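Local coordinates for protein 23S rRNA-specific endonuclease VapC20 (Mycobacterium tuberculosis H37Rv, PDB 5WZF) that cleaves 23S ribosomal RNA within the sarcin-ricin loop as the magnesium-dependent endonuclease toxin of a type II toxin-antitoxin system, at residues 22-25 with 29-32; 50-55 with 90-95; 116-121 with 136-141. All blocks are in the same frame, centred on the assembly; numbering follows the deposited sequence.

Contact 1: 22-25 with 29-32; sequences WAAL and GDAR
Asp30 lays its carboxylate against the backbone and methyl group of Ala24, at the point where the first helix of the PIN domain, 19-25, gives way to the loop that leads into helix 33-41. The motif on the loop side is an Asx turn: Asp30 OD1 accepts the backbone N-H of Arg32 at 2.8 Å, through its anti lone pair and with an N-H...O angle of 159°. Arg32 is itself the N-cap residue of helix 33-41, which makes the turn the lead-in to that helix. The carboxylate reaches the earlier helix because CG stands anti to the backbone N of Asp30 (chi1 -169°), while CB already points toward Ala24. Asp30 CG then lies 3.6 Å from Ala24 CA, and Asp30 OD1 is 3.7 Å from Ala24 CB; OD2 sits nearer the CA and N side of the same residue. These are van der Waals contacts, and no direct hydrogen bond joins the two segments.

Arg32 meets the same methyl next to the carboxylate, its CB 4.2 Å from Ala24 CB. Its chain then bends at chi3 (-80°), and its guanidinium group forms a salt bridge with Asp130. Ala24 is thus buried between the turn and further partners, touching Ala36 of helix 33-41 and Phe129 as well. Its carbonyl adds a polar tie to the following helix, since Ala24 O is hydrogen-bonded to His33 ND1.

The two carboxylate oxygens of Asp30 divide their work. While OD1 closes the turn, OD2 accepts from a bridging water at 2.6 Å, and that water also donates weakly, over 3.0 Å, to Ala23 O.

Contact 2: 50-55 with 90-95; sequences SNHVLG and DLEEQA
A histidine-carboxylate hydrogen bond reaching between helices whose backbones stay far apart is nearly the whole of this contact: His52 NE2 donates to Glu92 OE2 at 2.7 Å, although the nearest CA atoms, those of the same two residues, are 10.5 Å apart. The bond is short but bent, with an N-H...O angle of 142°. The oxygen lies at the edge of the imidazole, close to the ring plane, and is met on its anti side, 22° out of the carboxylate plane. Ring and carboxylate are turned 42° against each other. Glu92 spans the gap because its chain runs extended beyond CG.

His52 belongs to the first turn of helix 51-63 of the PIN domain, N-capped by Ser50, whose OG accepts from Val53 N at 3.1 Å; Glu92 extends from helix 89-101. The side chain of His52 is about 9 Å from those of Asp18 and Asp111, the predicted magnesium ligands. Its ring also meets Phe109 edge-to-face. Another protein chain of the assembly comes in here too, and Glu92 OE2 hydrogen-bonds to one of its polar side chains. Beside the bond, Asn51 ND2 donates to a water at 2.8 Å.

Contact 3: 116-121 with 136-141; sequences AVMRKK and AGFVEV
Met118 and Phe138 both place CG beside the backbone N; in the methionine the straight chi2 then carries SD over the phenylalanine ring, and the bend at chi3 (69°) turns the terminal methyl toward CD1. Met118 SD sits over the ring face, 4.1 Å from the centroid of Phe138 and only 11° off the ring normal, a Met-aromatic contact. The two side chains run antiparallel alongside each other. Near the tip of the methionine, CE closes to 3.5 Å from Phe138 CD1; near its root, Met118 CB lies 3.7 Å from Phe138 CE1. CB, SD and CE thus all lie on one side of the ring, SD over its centre and the two carbons out toward its rim.

Arg119 approaches the ring at its edge, near the plane, with its CG 4.1 Å from Phe138 CZ. The aliphatic part makes this contact, whereas the guanidinium group is directed to Gln94 of helix 89-101, to which Arg119 NH2 is hydrogen-bonded.

The contact joins helix 109-121 to the turn that leads into strand 139-140, an outermost strand of the parallel sheet of the PIN domain. Gly137, with its positive phi, closes the preceding helix 132-135 in a Schellman motif and delivers the chain to Phe138. On the helix side, Met118 also packs on Phe16 of strand 14-17 and Ala126 of strand 125-127, deeper in the sheet.

No hydrogen bond or salt bridge crosses between the two segments, and their cohesion consequently rests on dispersion and the sulfur-aromatic interaction.

Overall arrangement
The three contacts follow one another along a single PIN domain, each closing before the next opens. Contact 1 joins helix 19-25 to the approach of helix 33-41, contact 2 links helices 51-63 and 89-101, and contact 3 sets helix 109-121 against the turn before the outermost strand 139-140. The centres of contacts 1 and 2 lie about 23 Å apart, on opposite sides of the chain's centre, yet Trp22 packs on Val53 and Leu54. Contacts 2 and 3, about 13 Å apart between centres, meet where the consecutive helices 89-101 and 109-121 pack together. Each contact has a side chain within about 9 Å of a predicted magnesium-binding aspartate, in the wider neighbourhood of the probable metal site.

Contact 1: 22-25 with 29-32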
loop_
_atom_site.group_PDB
_atom_site.type_symbol
_atom_site.label_atom_id
_atom_site.label_comp_id
_atom_site.label_asym_id
_atom_site.label_seq_id
_atom_site.Cartn_x
_atom_site.Cartn_y
_atom_site.Cartn_z
ATOM N N TRP B 22 12.730 7.053 -1.485
ATOM C CA TRP B 22 12.830 6.922 -0.034
ATOM C C TRP B 22 13.656 5.699 0.352
ATOM O O TRP B 22 14.474 5.749 1.272
ATOM C CB TRP B 22 11.449 6.803 0.619
ATOM C CG TRP B 22 10.596 8.041 0.684
ATOM C CD1 TRP B 22 9.278 8.128 0.345
ATOM C CD2 TRP B 22 10.973 9.341 1.158
ATOM N NE1 TRP B 22 8.813 9.401 0.559
ATOM C CE2 TRP B 22 9.833 10.168 1.062
ATOM C CE3 TRP B 22 12.162 9.894 1.645
ATOM C CZ2 TRP B 22 9.846 11.511 1.429
ATOM C CZ3 TRP B 22 12.175 11.230 2.008
ATOM C CH2 TRP B 22 11.023 12.022 1.900
ATOM N N ALA B 23 13.418 4.595 -0.352
ATOM C CA ALA B 23 14.109 3.340 -0.079
ATOM C C ALA B 23 15.600 3.456 -0.355
ATOM O O ALA B 23 16.417 2.902 0.379
ATOM C CB ALA B 23 13.510 2.216 -0.902
ATOM N N ALA B 24 15.952 4.168 -1.420
ATOM C CA ALA B 24 17.356 4.391 -1.742
ATOM C C ALA B 24 18.011 5.311 -0.715
ATOM O O ALA B 24 19.168 5.123 -0.353
ATOM C CB ALA B 24 17.498 4.976 -3.142
ATOM N N LEU B 25 17.270 6.311 -0.254
ATOM C CA LEU B 25 17.823 7.278 0.690
ATOM C C LEU B 25 18.004 6.660 2.074
ATOM O O LEU B 25 18.988 6.936 2.763
ATOM C CB LEU B 25 16.925 8.517 0.777
ATOM C CG LEU B 25 17.511 9.722 1.516
ATOM C CD1 LEU B 25 18.746 10.240 0.790
ATOM C CD2 LEU B 25 16.470 10.821 1.664
ATOM N N GLY B 29 22.969 0.663 1.828
ATOM C CA GLY B 29 23.397 -0.449 1.002
ATOM C C GLY B 29 22.682 -0.504 -0.336
ATOM O O GLY B 29 22.925 -1.406 -1.137
ATOM N N ASP B 30 21.792 0.454 -0.574
ATOM C CA ASP B 30 21.104 0.561 -1.858
ATOM C C ASP B 30 22.083 1.068 -2.913
ATOM O O ASP B 30 22.872 1.973 -2.649
ATOM C CB ASP B 30 19.891 1.492 -1.751
ATOM C CG ASP B 30 18.992 1.430 -2.977
ATOM O OD1 ASP B 30 19.394 1.938 -4.045
ATOM O OD2 ASP B 30 17.874 0.887 -2.870
ATOM N N ALA B 31 22.034 0.480 -4.104
ATOM C CA ALA B 31 22.956 0.852 -5.172
ATOM C C ALA B 31 22.816 2.322 -5.557
ATOM O O ALA B 31 23.775 2.945 -6.012
ATOM C CB ALA B 31 22.738 -0.032 -6.387
ATOM N N ARG B 32 21.624 2.874 -5.363
ATOM C CA ARG B 32 21.354 4.259 -5.735
ATOM C C ARG B 32 21.397 5.207 -4.535
ATOM O O ARG B 32 20.938 6.347 -4.623
ATOM C CB ARG B 32 19.993 4.360 -6.436
ATOM C CG ARG B 32 19.944 3.661 -7.789
ATOM C CD ARG B 32 18.670 3.989 -8.553
ATOM N NE ARG B 32 17.527 3.208 -8.087
ATOM C CZ ARG B 32 16.775 2.446 -8.874
ATOM N NH1 ARG B 32 17.044 2.364 -10.170
ATOM N NH2 ARG B 32 15.752 1.773 -8.368
HETATM O O HOH W 1 16.626 0.122 -0.681
#

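Contact 2: 50-55 with 90-95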
loop_
_atom_site.group_PDB
_atom_site.type_symbol
_atom_site.label_atom_id
_atom_site.label_comp_id
_atom_site.label_asym_id
_atom_site.label_seq_id
_atom_site.Cartn_x
_atom_site.Cartn_y
_atom_site.Cartn_z
ATOM N N SER B 50 3.165 10.779 0.028
ATOM C CA SER B 50 1.819 10.353 0.410
ATOM C C SER B 50 1.832 9.277 1.485
ATOM O O SER B 50 2.858 8.648 1.736
ATOM C CB SER B 50 1.046 9.839 -0.805
ATOM O OG SER B 50 1.436 8.514 -1.133
ATOM N N ASN B 51 0.677 9.062 2.108
ATOM C CA ASN B 51 0.544 8.014 3.113
ATOM C C ASN B 51 0.788 6.638 2.500
ATOM O O ASN B 51 1.425 5.786 3.114
ATOM C CB ASN B 51 -0.834 8.076 3.783
ATOM C CG ASN B 51 -1.978 7.964 2.791
ATOM O OD1 ASN B 51 -1.924 8.520 1.694
ATOM N ND2 ASN B 51 -3.023 7.238 3.175
ATOM N N HIS B 52 0.308 6.429 1.274
ATOM C CA HIS B 52 0.507 5.143 0.614
ATOM C C HIS B 52 1.987 4.892 0.336
ATOM O O HIS B 52 2.477 3.773 0.504
ATOM C CB HIS B 52 -0.298 5.063 -0.687
ATOM C CG HIS B 52 -1.774 4.923 -0.477
ATOM N ND1 HIS B 52 -2.355 3.753 -0.036
ATOM C CD2 HIS B 52 -2.790 5.801 -0.655
ATOM C CE1 HIS B 52 -3.662 3.917 0.053
ATOM N NE2 HIS B 52 -3.952 5.152 -0.316
ATOM N N VAL B 53 2.700 5.939 -0.070
ATOM C CA VAL B 53 4.127 5.822 -0.355
ATOM C C VAL B 53 4.916 5.517 0.919
ATOM O O VAL B 53 5.773 4.631 0.925
ATOM C CB VAL B 53 4.683 7.102 -1.011
ATOM C CG1 VAL B 53 6.205 7.152 -0.894
ATOM C CG2 VAL B 53 4.255 7.174 -2.472
ATOM N N LEU B 54 4.623 6.245 1.993
ATOM C CA LEU B 54 5.333 6.026 3.249
ATOM C C LEU B 54 5.094 4.606 3.741
ATOM O O LEU B 54 6.009 3.946 4.227
ATOM C CB LEU B 54 4.905 7.038 4.313
ATOM C CG LEU B 54 5.473 8.451 4.161
ATOM C CD1 LEU B 54 5.142 9.311 5.381
ATOM C CD2 LEU B 54 6.981 8.396 3.925
ATOM N N GLY B 55 3.860 4.138 3.601
ATOM C CA GLY B 55 3.530 2.776 3.972
ATOM C C GLY B 55 4.324 1.763 3.169
ATOM O O GLY B 55 4.862 0.807 3.722
ATOM N N ASP B 90 -11.995 10.318 -2.560
ATOM C CA ASP B 90 -12.235 10.825 -3.910
ATOM C C ASP B 90 -11.040 10.603 -4.825
ATOM O O ASP B 90 -11.192 10.179 -5.969
ATOM C CB ASP B 90 -12.574 12.318 -3.880
ATOM C CG ASP B 90 -14.008 12.583 -3.469
ATOM O OD1 ASP B 90 -14.841 11.659 -3.588
ATOM O OD2 ASP B 90 -14.301 13.716 -3.034
ATOM N N LEU B 91 -9.849 10.910 -4.322
ATOM C CA LEU B 91 -8.638 10.770 -5.118
ATOM C C LEU B 91 -8.356 9.298 -5.402
ATOM O O LEU B 91 -7.960 8.939 -6.513
ATOM C CB LEU B 91 -7.451 11.429 -4.410
ATOM C CG LEU B 91 -6.293 11.904 -5.292
ATOM C CD1 LEU B 91 -6.797 12.815 -6.401
ATOM C CD2 LEU B 91 -5.246 12.623 -4.461
ATOM N N GLU B 92 -8.583 8.444 -4.406
ATOM C CA GLU B 92 -8.427 7.004 -4.595
ATOM C C GLU B 92 -9.366 6.474 -5.678
ATOM O O GLU B 92 -8.982 5.616 -6.469
ATOM C CB GLU B 92 -8.669 6.251 -3.282
ATOM C CG GLU B 92 -7.486 6.283 -2.337
ATOM C CD GLU B 92 -7.581 5.241 -1.235
ATOM O OE1 GLU B 92 -8.611 4.543 -1.158
ATOM O OE2 GLU B 92 -6.617 5.119 -0.458
ATOM N N GLU B 93 -10.591 6.984 -5.718
ATOM C CA GLU B 93 -11.547 6.521 -6.717
ATOM C C GLU B 93 -11.077 6.912 -8.118
ATOM O O GLU B 93 -11.243 6.151 -9.074
ATOM C CB GLU B 93 -12.941 7.081 -6.438
ATOM C CG GLU B 93 -13.996 6.673 -7.458
ATOM C CD GLU B 93 -14.236 5.173 -7.498
ATOM O OE1 GLU B 93 -13.955 4.492 -6.488
ATOM O OE2 GLU B 93 -14.701 4.677 -8.547
ATOM N N GLN B 94 -10.477 8.093 -8.237
ATOM C CA GLN B 94 -9.921 8.517 -9.516
ATOM C C GLN B 94 -8.752 7.615 -9.890
ATOM O O GLN B 94 -8.574 7.269 -11.057
ATOM C CB GLN B 94 -9.468 9.975 -9.471
ATOM C CG GLN B 94 -8.979 10.490 -10.818
ATOM C CD GLN B 94 -8.361 11.867 -10.731
ATOM O OE1 GLN B 94 -7.190 12.009 -10.383
ATOM N NE2 GLN B 94 -9.144 12.892 -11.049
ATOM N N ALA B 95 -7.964 7.230 -8.891
ATOM C CA ALA B 95 -6.847 6.319 -9.106
ATOM C C ALA B 95 -7.325 4.956 -9.599
ATOM O O ALA B 95 -6.699 4.354 -10.470
ATOM C CB ALA B 95 -6.037 6.161 -7.828
HETATM O O HOH W 2 -5.443 7.091 1.792
#

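Contact 3: 116-121 with 136-141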
loop_
_atom_site.group_PDB
_atom_site.type_symbol
_atom_site.label_atom_id
_atom_site.label_comp_id
_atom_site.label_asym_id
_atom_site.label_seq_id
_atom_site.Cartn_x
_atom_site.Cartn_y
_atom_site.Cartn_z
ATOM N N ALA B 116 -2.181 10.643 -9.145
ATOM C CA ALA B 116 -3.375 11.423 -8.844
ATOM C C ALA B 116 -3.069 12.586 -7.910
ATOM O O ALA B 116 -3.639 13.669 -8.051
ATOM C CB ALA B 116 -4.451 10.528 -8.240
ATOM N N VAL B 117 -2.175 12.362 -6.951
ATOM C CA VAL B 117 -1.766 13.425 -6.040
ATOM C C VAL B 117 -1.034 14.519 -6.812
ATOM O O VAL B 117 -1.285 15.708 -6.611
ATOM C CB VAL B 117 -0.862 12.897 -4.900
ATOM C CG1 VAL B 117 -0.252 14.054 -4.116
ATOM C CG2 VAL B 117 -1.651 11.979 -3.967
ATOM N N MET B 118 -0.136 14.113 -7.709
ATOM C CA MET B 118 0.653 15.074 -8.472
ATOM C C MET B 118 -0.236 15.900 -9.402
ATOM O O MET B 118 -0.022 17.101 -9.562
ATOM C CB MET B 118 1.752 14.361 -9.270
ATOM C CG MET B 118 2.828 13.710 -8.398
ATOM S SD MET B 118 4.107 12.842 -9.341
ATOM C CE MET B 118 4.951 14.213 -10.132
ATOM N N ARG B 119 -1.236 15.259 -10.001
ATOM C CA ARG B 119 -2.194 15.974 -10.836
ATOM C C ARG B 119 -2.981 16.979 -10.001
ATOM O O ARG B 119 -3.201 18.113 -10.422
ATOM C CB ARG B 119 -3.153 15.006 -11.535
ATOM C CG ARG B 119 -2.521 14.161 -12.632
ATOM C CD ARG B 119 -3.585 13.524 -13.529
ATOM N NE ARG B 119 -4.483 12.630 -12.799
ATOM C CZ ARG B 119 -4.226 11.349 -12.548
ATOM N NH1 ARG B 119 -3.090 10.802 -12.967
ATOM N NH2 ARG B 119 -5.104 10.612 -11.878
ATOM N N LYS B 120 -3.402 16.553 -8.814
ATOM C CA LYS B 120 -4.161 17.416 -7.917
ATOM C C LYS B 120 -3.337 18.617 -7.464
ATOM O O LYS B 120 -3.832 19.743 -7.418
ATOM C CB LYS B 120 -4.643 16.622 -6.697
ATOM C CG LYS B 120 -5.232 17.487 -5.589
ATOM C CD LYS B 120 -5.554 16.670 -4.343
ATOM C CE LYS B 120 -6.058 17.561 -3.213
ATOM N NZ LYS B 120 -6.438 16.771 -2.004
ATOM N N LYS B 121 -2.072 18.370 -7.143
ATOM C CA LYS B 121 -1.211 19.401 -6.579
ATOM C C LYS B 121 -0.449 20.189 -7.641
ATOM O O LYS B 121 0.238 21.160 -7.325
ATOM C CB LYS B 121 -0.224 18.776 -5.595
ATOM C CG LYS B 121 -0.886 18.142 -4.386
ATOM C CD LYS B 121 -1.589 19.190 -3.542
ATOM C CE LYS B 121 -2.166 18.589 -2.269
ATOM N NZ LYS B 121 -2.807 19.627 -1.408
ATOM N N ALA B 136 4.291 7.616 -17.172
ATOM C CA ALA B 136 2.983 8.200 -16.904
ATOM C C ALA B 136 2.944 9.686 -17.250
ATOM O O ALA B 136 1.908 10.335 -17.115
ATOM C CB ALA B 136 2.593 7.990 -15.449
ATOM N N GLY B 137 4.071 10.225 -17.701
ATOM C CA GLY B 137 4.097 11.586 -18.206
ATOM C C GLY B 137 4.653 12.620 -17.248
ATOM O O GLY B 137 4.520 13.821 -17.485
ATOM N N PHE B 138 5.273 12.161 -16.165
ATOM C CA PHE B 138 5.911 13.063 -15.214
ATOM C C PHE B 138 7.421 13.050 -15.424
ATOM O O PHE B 138 7.930 12.301 -16.258
ATOM C CB PHE B 138 5.567 12.673 -13.772
ATOM C CG PHE B 138 4.094 12.704 -13.471
ATOM C CD1 PHE B 138 3.446 13.905 -13.224
ATOM C CD2 PHE B 138 3.355 11.534 -13.446
ATOM C CE1 PHE B 138 2.088 13.937 -12.950
ATOM C CE2 PHE B 138 1.996 11.559 -13.177
ATOM C CZ PHE B 138 1.363 12.761 -12.930
ATOM N N VAL B 139 8.134 13.881 -14.673
ATOM C CA VAL B 139 9.584 13.939 -14.781
ATOM C C VAL B 139 10.250 13.326 -13.558
ATOM O O VAL B 139 10.044 13.793 -12.438
ATOM C CB VAL B 139 10.083 15.389 -14.936
ATOM C CG1 VAL B 139 11.599 15.447 -14.801
ATOM C CG2 VAL B 139 9.614 15.984 -16.273
ATOM N N GLU B 140 11.045 12.280 -13.768
ATOM C CA GLU B 140 11.855 11.728 -12.685
ATOM C C GLU B 140 13.181 12.472 -12.658
ATOM O O GLU B 140 13.994 12.360 -13.577
ATOM C CB GLU B 140 12.061 10.227 -12.860
ATOM C CG GLU B 140 10.746 9.471 -12.900
ATOM C CD GLU B 140 10.916 7.970 -12.986
ATOM O OE1 GLU B 140 12.067 7.487 -12.910
ATOM O OE2 GLU B 140 9.885 7.277 -13.121
ATOM N N VAL B 141 13.376 13.254 -11.604
ATOM C CA VAL B 141 14.535 14.129 -11.500
ATOM C C VAL B 141 15.821 13.322 -11.420
ATOM O O VAL B 141 15.893 12.319 -10.709
ATOM C CB VAL B 141 14.420 15.054 -10.280
ATOM C CG1 VAL B 141 15.614 15.996 -10.202
ATOM C CG2 VAL B 141 13.121 15.837 -10.343
#